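Side-chain contacts in cysteine desulfurase (Fervidobacterium islandicum, PDB 6A6E), which probably removes sulfur from L-cysteine, using pyridoxal-5'-phosphate, and passes it on in the Suf system of a thermophilic bacterium: residues E192-I195 with E196-E200; V220-K224 with L225-F229; S340-K343 with S344-F348. All blocks are in the same frame, centred on the assembly; numbering follows the deposited sequence.

Interaction 1 (E192-I195 with E196-E200)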
ATOM      1  N   GLU A 192      -1.626  27.688   3.673  1.00 20.34           N
ATOM      2  CA  GLU A 192      -0.611  27.362   2.670  1.00 22.44           C
ATOM      3  C   GLU A 192       0.731  28.011   3.039  1.00 23.58           C
ATOM      4  O   GLU A 192       0.788  29.195   3.246  1.00 22.71           O
ATOM      5  CB  GLU A 192      -1.036  27.800   1.277  1.00 24.45           C
ATOM      6  CG  GLU A 192      -2.314  27.081   0.808  1.00 26.31           C
ATOM      7  CD  GLU A 192      -2.811  27.508  -0.572  1.00 30.74           C
ATOM      8  OE1 GLU A 192      -2.306  28.518  -1.102  1.00 30.75           O
ATOM      9  OE2 GLU A 192      -3.725  26.834  -1.140  1.00 32.21           O
ATOM     10  N   MET A 193       1.790  27.204   3.137  1.00 21.42           N
ATOM     11  CA  MET A 193       3.065  27.662   3.610  1.00 22.68           C
ATOM     12  C   MET A 193       3.915  28.305   2.489  1.00 22.31           C
ATOM     13  O   MET A 193       3.825  27.918   1.323  1.00 21.23           O
ATOM     14  CB  MET A 193       3.861  26.520   4.264  1.00 21.33           C
ATOM     15  CG  MET A 193       3.222  25.920   5.515  1.00 24.91           C
ATOM     16  SD  MET A 193       2.864  27.147   6.831  1.00 25.81           S
ATOM     17  CE  MET A 193       1.923  26.198   8.038  1.00 25.33           C
ATOM     18  N   PRO A 194       4.769  29.250   2.875  1.00 23.50           N
ATOM     19  CA  PRO A 194       5.649  29.941   1.964  1.00 23.68           C
ATOM     20  C   PRO A 194       6.856  29.048   1.671  1.00 23.16           C
ATOM     21  O   PRO A 194       7.974  29.273   2.139  1.00 19.87           O
ATOM     22  CB  PRO A 194       5.997  31.226   2.753  1.00 24.59           C
ATOM     23  CG  PRO A 194       6.091  30.738   4.158  1.00 26.61           C
ATOM     24  CD  PRO A 194       4.915  29.748   4.260  1.00 24.48           C
ATOM     25  N   ILE A 195       6.642  28.027   0.848  1.00 21.84           N
ATOM     26  CA  ILE A 195       7.706  27.059   0.554  1.00 21.32           C
ATOM     27  C   ILE A 195       9.008  27.656  -0.036  1.00 21.70           C
ATOM     28  O   ILE A 195      10.122  27.282   0.410  1.00 20.98           O
ATOM     29  CB  ILE A 195       7.195  25.975  -0.419  1.00 21.40           C
ATOM     30  CG1 ILE A 195       6.094  25.179   0.258  1.00 23.17           C
ATOM     31  CG2 ILE A 195       8.340  25.059  -0.812  1.00 21.12           C
ATOM     32  CD1 ILE A 195       5.361  24.245  -0.690  1.00 27.08           C
ATOM     33  N   GLU A 196       8.887  28.569  -0.994  1.00 22.68           N
ATOM     34  CA  GLU A 196      10.102  29.226  -1.573  1.00 26.19           C
ATOM     35  C   GLU A 196      10.890  30.061  -0.564  1.00 24.71           C
ATOM     36  O   GLU A 196      12.119  30.007  -0.514  1.00 26.94           O
ATOM     37  CB  GLU A 196       9.726  30.028  -2.802  1.00 28.63           C
ATOM     38  CG  GLU A 196       9.321  29.077  -3.915  1.00 31.88           C
ATOM     39  CD  GLU A 196       9.118  29.710  -5.281  1.00 34.28           C
ATOM     40  OE1 GLU A 196       9.900  30.585  -5.655  1.00 41.16           O
ATOM     41  OE2 GLU A 196       8.200  29.284  -6.008  1.00 31.44           O
ATOM     42  N   LEU A 197      10.179  30.757   0.311  1.00 23.79           N
ATOM     43  CA  LEU A 197      10.859  31.509   1.379  1.00 23.35           C
ATOM     44  C   LEU A 197      11.604  30.510   2.270  1.00 23.00           C
ATOM     45  O   LEU A 197      12.759  30.731   2.648  1.00 20.93           O
ATOM     46  CB  LEU A 197       9.851  32.314   2.160  1.00 23.30           C
ATOM     47  CG  LEU A 197      10.398  32.950   3.442  1.00 26.38           C
ATOM     48  CD1 LEU A 197      11.457  34.021   3.154  1.00 28.16           C
ATOM     49  CD2 LEU A 197       9.223  33.487   4.248  1.00 26.30           C
ATOM     50  N   ILE A 198      10.973  29.365   2.566  1.00 19.81           N
ATOM     51  CA  ILE A 198      11.678  28.347   3.348  1.00 20.40           C
ATOM     52  C   ILE A 198      12.866  27.794   2.605  1.00 19.80           C
ATOM     53  O   ILE A 198      13.950  27.613   3.181  1.00 20.24           O
ATOM     54  CB  ILE A 198      10.699  27.230   3.858  1.00 22.03           C
ATOM     55  CG1 ILE A 198       9.702  27.870   4.798  1.00 23.59           C
ATOM     56  CG2 ILE A 198      11.457  26.087   4.563  1.00 20.46           C
ATOM     57  CD1 ILE A 198       8.483  27.038   5.004  1.00 28.93           C
ATOM     58  N   ARG A 199      12.715  27.551   1.314  1.00 20.63           N
ATOM     59  CA  ARG A 199      13.811  26.968   0.551  1.00 21.12           C
ATOM     60  C   ARG A 199      15.053  27.904   0.570  1.00 22.39           C
ATOM     61  O   ARG A 199      16.189  27.425   0.747  1.00 24.67           O
ATOM     62  CB  ARG A 199      13.330  26.774  -0.872  1.00 22.11           C
ATOM     63  CG  ARG A 199      14.392  26.527  -1.941  1.00 21.79           C
ATOM     64  CD  ARG A 199      15.079  25.187  -1.857  1.00 22.23           C
ATOM     65  NE  ARG A 199      15.886  24.925  -0.663  1.00 22.70           N
ATOM     66  CZ  ARG A 199      16.410  23.727  -0.368  1.00 22.79           C
ATOM     67  NH1 ARG A 199      16.198  22.671  -1.157  1.00 23.00           N
ATOM     68  NH2 ARG A 199      17.106  23.545   0.747  1.00 23.27           N
ATOM     69  N   GLU A 200      14.834  29.212   0.403  1.00 23.43           N
ATOM     70  CA  GLU A 200      15.990  30.203   0.459  1.00 24.26           C
ATOM     71  C   GLU A 200      16.522  30.457   1.825  1.00 25.73           C
ATOM     72  O   GLU A 200      17.747  30.630   1.985  1.00 27.21           O
ATOM     73  CB  GLU A 200      15.666  31.536  -0.219  1.00 25.13           C
ATOM     74  CG  GLU A 200      15.053  31.421  -1.605  1.00 25.38           C
ATOM     75  CD  GLU A 200      15.872  30.572  -2.575  1.00 30.69           C
ATOM     76  OE1 GLU A 200      17.088  30.383  -2.320  1.00 31.34           O
ATOM     77  OE2 GLU A 200      15.286  30.091  -3.587  1.00 29.54           O
TER
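Pro194 meets Leu197 and Ile198 where helix 195-201 begins, with Pro194 as its N-cap residue. This is the N-terminal turn of a helix in the large domain of the PLP-dependent transferase fold. Pro194 is also the centre of an inverse gamma turn, closed by a weak bond from Ile195 N to Met193 O at 2.9 Å. The chain therefore bends sharply just before it coils.

The tight part lies around two carbonyls. Pro194 O accepts from Ile198 N at 3.0 Å. The branched side chain of Ile198 leans over the same oxygen, its CG1 3.5 Å from Pro194 O. CG1 can lie there because it stands anti to the carbonyl carbon of Ile198 (chi1 -64°). Beyond the turn, Ile198 packs on Val180 and Ile182 of strand 179-183 and on Leu207 of strand 206-210. Ile195 is buried too and rests on Val209. The backbone of Arg199 closes the next turn: Arg199 N donates to Ile195 O at 2.8 Å. The Arg199 side chain is also buried, and its NH2 bonds Ala205 O and Phe202 O.

The other side is looser. Glu196 is exposed and its chain is extended beyond CG. Leu197 is partly exposed. The Pro194 ring and Leu197 run obliquely past each other, with Pro194 CB 4.0 Å from Leu197 CB.

Interaction 2 (V220-K224 with L225-F229)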
ATOM      1  N   VAL A 220       1.355  22.419  -8.316  1.00 23.13           N
ATOM      2  CA  VAL A 220       2.663  22.199  -7.688  1.00 22.97           C
ATOM      3  C   VAL A 220       3.670  21.900  -8.816  1.00 24.67           C
ATOM      4  O   VAL A 220       3.446  21.029  -9.660  1.00 24.74           O
ATOM      5  CB  VAL A 220       2.595  21.060  -6.655  1.00 23.85           C
ATOM      6  CG1 VAL A 220       3.978  20.586  -6.225  1.00 24.05           C
ATOM      7  CG2 VAL A 220       1.822  21.483  -5.402  1.00 24.67           C
ATOM      8  N   ASP A 221       4.736  22.700  -8.888  1.00 25.80           N
ATOM      9  CA  ASP A 221       5.784  22.548  -9.867  1.00 21.97           C
ATOM     10  C   ASP A 221       7.055  22.409  -9.064  1.00 24.53           C
ATOM     11  O   ASP A 221       7.574  23.388  -8.510  1.00 21.23           O
ATOM     12  CB  ASP A 221       5.821  23.758 -10.770  1.00 25.32           C
ATOM     13  CG  ASP A 221       6.994  23.736 -11.748  1.00 24.71           C
ATOM     14  OD1 ASP A 221       8.046  23.080 -11.492  1.00 23.49           O
ATOM     15  OD2 ASP A 221       6.834  24.365 -12.816  1.00 26.34           O
ATOM     16  N   VAL A 222       7.563  21.167  -8.986  1.00 21.96           N
ATOM     17  CA  VAL A 222       8.642  20.857  -8.029  1.00 22.74           C
ATOM     18  C   VAL A 222       9.954  21.573  -8.375  1.00 22.48           C
ATOM     19  O   VAL A 222      10.820  21.757  -7.500  1.00 23.18           O
ATOM     20  CB  VAL A 222       8.866  19.312  -7.890  1.00 23.83           C
ATOM     21  CG1 VAL A 222       7.628  18.673  -7.244  1.00 26.87           C
ATOM     22  CG2 VAL A 222       9.160  18.648  -9.233  1.00 24.19           C
ATOM     23  N   LYS A 223      10.124  21.914  -9.640  1.00 23.88           N
ATOM     24  CA  LYS A 223      11.329  22.630 -10.100  1.00 28.15           C
ATOM     25  C   LYS A 223      11.332  24.090  -9.713  1.00 26.47           C
ATOM     26  O   LYS A 223      12.355  24.606  -9.287  1.00 24.94           O
ATOM     27  CB  LYS A 223      11.493  22.525 -11.613  1.00 32.94           C
ATOM     28  CG  LYS A 223      11.605  21.097 -12.141  1.00 40.46           C
ATOM     29  CD  LYS A 223      13.007  20.483 -12.013  1.00 49.10           C
ATOM     30  CE  LYS A 223      13.424  20.217 -10.560  1.00 55.31           C
ATOM     31  NZ  LYS A 223      14.710  19.468 -10.349  1.00 64.19           N
ATOM     32  N   LYS A 224      10.187  24.747  -9.832  1.00 25.17           N
ATOM     33  CA  LYS A 224      10.018  26.087  -9.289  1.00 26.51           C
ATOM     34  C   LYS A 224      10.171  26.162  -7.793  1.00 27.74           C
ATOM     35  O   LYS A 224      10.816  27.074  -7.263  1.00 27.54           O
ATOM     36  CB  LYS A 224       8.644  26.618  -9.624  1.00 26.53           C
ATOM     37  CG  LYS A 224       8.559  27.030 -11.044  1.00 26.15           C
ATOM     38  CD  LYS A 224       7.189  27.607 -11.398  1.00 26.43           C
ATOM     39  CE  LYS A 224       7.269  28.016 -12.859  1.00 27.55           C
ATOM     40  NZ  LYS A 224       5.917  28.487 -13.254  1.00 30.88           N
ATOM     41  N   LEU A 225       9.553  25.226  -7.083  1.00 25.66           N
ATOM     42  CA  LEU A 225       9.660  25.241  -5.610  1.00 24.60           C
ATOM     43  C   LEU A 225      11.082  24.873  -5.193  1.00 25.10           C
ATOM     44  O   LEU A 225      11.542  25.313  -4.126  1.00 24.21           O
ATOM     45  CB  LEU A 225       8.659  24.285  -4.943  1.00 25.02           C
ATOM     46  CG  LEU A 225       7.206  24.560  -5.212  1.00 26.67           C
ATOM     47  CD1 LEU A 225       6.363  23.445  -4.599  1.00 27.22           C
ATOM     48  CD2 LEU A 225       6.845  25.932  -4.659  1.00 27.47           C
ATOM     49  N   ASP A 226      11.762  24.071  -6.028  1.00 24.36           N
ATOM     50  CA  ASP A 226      13.122  23.579  -5.739  1.00 24.14           C
ATOM     51  C   ASP A 226      13.252  22.721  -4.458  1.00 20.94           C
ATOM     52  O   ASP A 226      14.325  22.629  -3.814  1.00 19.71           O
ATOM     53  CB  ASP A 226      14.114  24.744  -5.685  1.00 26.93           C
ATOM     54  CG  ASP A 226      15.573  24.259  -5.830  1.00 29.92           C
ATOM     55  OD1 ASP A 226      15.815  23.257  -6.541  1.00 32.79           O
ATOM     56  OD2 ASP A 226      16.484  24.836  -5.218  1.00 32.92           O
ATOM     57  N   VAL A 227      12.146  22.082  -4.091  1.00 20.38           N
ATOM     58  CA  VAL A 227      12.168  21.120  -3.014  1.00 19.93           C
ATOM     59  C   VAL A 227      13.022  19.939  -3.380  1.00 17.72           C
ATOM     60  O   VAL A 227      13.146  19.570  -4.535  1.00 19.51           O
ATOM     61  CB  VAL A 227      10.743  20.594  -2.642  1.00 21.55           C
ATOM     62  CG1 VAL A 227       9.856  21.700  -2.133  1.00 24.16           C
ATOM     63  CG2 VAL A 227      10.049  19.902  -3.782  1.00 22.18           C
ATOM     64  N   ASP A 228      13.612  19.311  -2.374  1.00 18.76           N
ATOM     65  CA  ASP A 228      14.327  18.061  -2.565  1.00 17.37           C
ATOM     66  C   ASP A 228      13.429  16.826  -2.644  1.00 16.76           C
ATOM     67  O   ASP A 228      13.709  15.918  -3.422  1.00 15.16           O
ATOM     68  CB  ASP A 228      15.332  17.958  -1.461  1.00 18.66           C
ATOM     69  CG  ASP A 228      16.382  19.166  -1.536  1.00 21.55           C
ATOM     70  OD1 ASP A 228      16.841  19.466  -2.642  1.00 20.74           O
ATOM     71  OD2 ASP A 228      16.622  19.833  -0.531  1.00 19.86           O
ATOM     72  N   PHE A 229      12.411  16.787  -1.811  1.00 16.16           N
ATOM     73  CA  PHE A 229      11.459  15.708  -1.777  1.00 17.07           C
ATOM     74  C   PHE A 229      10.095  16.313  -1.534  1.00 18.36           C
ATOM     75  O   PHE A 229       9.980  17.320  -0.803  1.00 17.26           O
ATOM     76  CB  PHE A 229      11.765  14.686  -0.657  1.00 16.98           C
ATOM     77  CG  PHE A 229      13.084  14.014  -0.790  1.00 17.40           C
ATOM     78  CD1 PHE A 229      13.251  12.961  -1.656  1.00 17.56           C
ATOM     79  CD2 PHE A 229      14.186  14.525  -0.124  1.00 19.31           C
ATOM     80  CE1 PHE A 229      14.466  12.390  -1.841  1.00 18.58           C
ATOM     81  CE2 PHE A 229      15.418  13.923  -0.279  1.00 20.43           C
ATOM     82  CZ  PHE A 229      15.567  12.860  -1.143  1.00 19.61           C
TER
HETATM   83  O   HOH W   1      12.846  19.894  -7.038  1.00 22.83           O
HETATM   84  O   HOH W   2      14.433  23.154  -9.109  1.00 38.26           O
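Leu225 folds back over Asp221 and Val220, one helical turn earlier in the chain. Its backbone N bonds Asp221 O at 3.1 Å. The side chain then passes the same oxygen. CB lies 3.8 Å from Asp221 O. CG, set anti to the carbonyl carbon of Leu225 (chi1 -60°), comes closer, 3.5 Å from Asp221 O. CD1 continues the extended line from CA and reaches the methyl CG1 of Val220 at 4.1 Å. The Val220 and Leu225 side chains cross there at about a right angle. Beyond this turn the Leu225 side chain packs on Ile195 and Glu196 of helix 195-201.

Asp221 caps the start of the turn. Its OD1 takes Lys224 N at 3.2 Å, from well above the carboxylate plane. Lys223 N adds a weak bond to OD1, and Asn91 ND2 also bonds it. One oxygen thus serves three donors, which should help fix the carboxylate.

At the far end Asp226 leaves the helix with a positive phi of 61°. Its N gives only a weak bond to Val222 O. One water donates to both Val222 O and Val227 O. A second donates to Lys223 O and, at 2.9 Å, to Asp226 OD1, which also forms a salt bridge with Lys249. Val227 CG2 packs against Val222 CB at 4.3 Å. The whole is a single-turn helix with an aspartate N-cap, leading into strand 229-233 of the large-domain sheet of this PLP-dependent fold.

Interaction 3 (S340-K343 with S344-F348)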
ATOM      1  N   SER A 340      -5.137  35.469   2.836  1.00 30.92           N
ATOM      2  CA  SER A 340      -5.395  34.675   1.619  1.00 29.49           C
ATOM      3  C   SER A 340      -4.529  33.395   1.563  1.00 26.73           C
ATOM      4  O   SER A 340      -4.706  32.565   0.656  1.00 27.44           O
ATOM      5  CB  SER A 340      -5.092  35.521   0.390  1.00 35.32           C
ATOM      6  OG  SER A 340      -3.692  35.776   0.389  1.00 36.10           O
ATOM      7  N   SER A 341      -3.606  33.240   2.504  1.00 26.90           N
ATOM      8  CA  SER A 341      -2.944  31.950   2.741  1.00 28.70           C
ATOM      9  C   SER A 341      -3.916  30.844   3.255  1.00 28.58           C
ATOM     10  O   SER A 341      -3.598  29.644   3.136  1.00 27.67           O
ATOM     11  CB  SER A 341      -1.725  32.067   3.680  1.00 28.00           C
ATOM     12  OG  SER A 341      -2.115  32.114   5.068  1.00 29.13           O
ATOM     13  N   HIS A 342      -5.084  31.221   3.771  1.00 24.60           N
ATOM     14  CA  HIS A 342      -5.995  30.249   4.390  1.00 25.90           C
ATOM     15  C   HIS A 342      -6.834  29.630   3.305  1.00 23.78           C
ATOM     16  O   HIS A 342      -7.586  30.328   2.651  1.00 22.30           O
ATOM     17  CB  HIS A 342      -6.899  30.946   5.431  1.00 27.23           C
ATOM     18  CG  HIS A 342      -7.624  30.001   6.345  1.00 25.83           C
ATOM     19  ND1 HIS A 342      -7.619  30.159   7.715  1.00 25.42           N
ATOM     20  CD2 HIS A 342      -8.383  28.901   6.091  1.00 23.43           C
ATOM     21  CE1 HIS A 342      -8.326  29.181   8.269  1.00 25.88           C
ATOM     22  NE2 HIS A 342      -8.800  28.407   7.305  1.00 25.16           N
ATOM     23  N   LYS A 343      -6.690  28.335   3.053  1.00 21.66           N
ATOM     24  CA  LYS A 343      -7.486  27.688   2.008  1.00 21.35           C
ATOM     25  C   LYS A 343      -8.017  26.360   2.452  1.00 19.47           C
ATOM     26  O   LYS A 343      -7.565  25.849   3.431  1.00 18.77           O
ATOM     27  CB  LYS A 343      -6.599  27.475   0.763  1.00 26.37           C
ATOM     28  CG  LYS A 343      -6.151  28.794   0.105  1.00 29.88           C
ATOM     29  CD  LYS A 343      -7.213  29.232  -0.881  1.00 35.63           C
ATOM     30  CE  LYS A 343      -7.033  30.626  -1.499  1.00 43.04           C
ATOM     31  NZ  LYS A 343      -6.840  31.749  -0.537  1.00 47.12           N
ATOM     32  N   SER A 344      -9.038  25.861   1.755  1.00 18.52           N
ATOM     33  CA  SER A 344      -9.524  24.459   1.798  1.00 20.75           C
ATOM     34  C   SER A 344     -10.418  24.137   2.968  1.00 18.70           C
ATOM     35  O   SER A 344     -11.347  23.330   2.813  1.00 22.87           O
ATOM     36  CB  SER A 344      -8.387  23.421   1.930  1.00 21.06           C
ATOM     37  OG  SER A 344      -7.671  23.407   0.792  1.00 25.34           O
ATOM     38  N   LEU A 345     -10.079  24.663   4.139  1.00 20.82           N
ATOM     39  CA  LEU A 345     -10.704  24.222   5.369  1.00 20.43           C
ATOM     40  C   LEU A 345     -10.669  25.242   6.495  1.00 21.26           C
ATOM     41  O   LEU A 345      -9.767  26.076   6.560  1.00 20.74           O
ATOM     42  CB  LEU A 345      -9.984  22.946   5.846  1.00 21.08           C
ATOM     43  CG  LEU A 345      -8.485  23.076   6.183  1.00 22.25           C
ATOM     44  CD1 LEU A 345      -8.294  23.429   7.637  1.00 23.82           C
ATOM     45  CD2 LEU A 345      -7.651  21.825   5.806  1.00 21.51           C
ATOM     46  N   VAL A 346     -11.636  25.087   7.412  1.00 19.39           N
ATOM     47  CA  VAL A 346     -11.787  25.922   8.569  1.00 21.02           C
ATOM     48  C   VAL A 346     -11.981  25.069   9.784  1.00 18.46           C
ATOM     49  O   VAL A 346     -12.931  24.308   9.856  1.00 17.97           O
ATOM     50  CB  VAL A 346     -13.020  26.852   8.389  1.00 22.33           C
ATOM     51  CG1 VAL A 346     -13.238  27.771   9.621  1.00 23.89           C
ATOM     52  CG2 VAL A 346     -12.747  27.715   7.204  1.00 24.47           C
ATOM     53  N   SER A 347     -11.061  25.189  10.720  1.00 18.45           N
ATOM     54  CA  SER A 347     -11.169  24.546  12.000  1.00 20.45           C
ATOM     55  C   SER A 347     -11.730  25.602  12.967  1.00 23.34           C
ATOM     56  O   SER A 347     -11.294  26.776  12.922  1.00 21.04           O
ATOM     57  CB  SER A 347      -9.810  24.040  12.482  1.00 19.64           C
ATOM     58  OG  SER A 347      -9.417  22.892  11.653  1.00 23.96           O
ATOM     59  N   PHE A 348     -12.635  25.172  13.842  1.00 23.57           N
ATOM     60  CA  PHE A 348     -13.452  26.110  14.679  1.00 24.29           C
ATOM     61  C   PHE A 348     -14.103  25.358  15.850  1.00 24.92           C
ATOM     62  O   PHE A 348     -14.102  24.131  15.870  1.00 24.79           O
ATOM     63  CB  PHE A 348     -14.576  26.819  13.847  1.00 22.37           C
ATOM     64  CG  PHE A 348     -15.669  25.879  13.363  1.00 22.28           C
ATOM     65  CD1 PHE A 348     -15.489  25.155  12.213  1.00 23.28           C
ATOM     66  CD2 PHE A 348     -16.834  25.680  14.082  1.00 20.86           C
ATOM     67  CE1 PHE A 348     -16.469  24.277  11.773  1.00 25.23           C
ATOM     68  CE2 PHE A 348     -17.802  24.792  13.679  1.00 21.45           C
ATOM     69  CZ  PHE A 348     -17.627  24.085  12.493  1.00 26.04           C
TER
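A chi1 of -166° sets CG of His342 opposite its own backbone N, and this brings the ring to Leu345 O. The residues between form a tight bend that fits a classic gamma turn, centred on Ser344 with its positive phi. A weak bond from Leu345 N to Lys343 O, 2.9 Å long, closes the turn. The chain then enters strand 345-350, an inner strand of the smaller mixed sheet of this class-V aminotransferase fold.

His342 NE2 donates to Leu345 O at 2.6 Å. The oxygen lies at the ring edge, near the ring plane, and the donor lies in the carbonyl plane. The N-H is somewhat bent (138°). The second ring nitrogen, ND1, is hydrogen-bonded to Pro337 O. Carbonyls at both nitrogens would be consistent with a doubly protonated, charged ring. The two bonds also fix its rotation. Replacing His342 with an alanine would probably leave Leu345 O without this donor and open a gap beside Val346, whose CG2 lies 4.0 Å from His342 NE2.

Ser344 is held through backbone and side chain: its N bonds Ser319 OG, and its OG makes a weak bond with Gln185 NE2 of the cofactor pocket. Bends at chi2 and chi4 bring Lys343 NZ back to Ser340 O, where it donates a hydrogen bond of 2.6 Å, tilted 26° from the carbonyl plane.

Interactions 1 and 2 sit side by side in the large domain, their centres about 10 Å apart. A salt bridge joins them, from Arg199 NH1 to Asp228 OD2 at 2.9 Å. Interaction 3 belongs to the smaller sheet, and its centre is about 18 Å from that of interaction 1. These two still touch, through a probable hydrogen bond of 2.8 Å between Glu192 N and Ser341 O. Interactions 2 and 3 do not touch; their nearest atoms are about 11 Å apart. None of the three side chains nearest to a bound PLP touches it: from side chain to cofactor, Leu345 is about 7 Å away, Ile195 about 11 Å and Val220 about 13 Å.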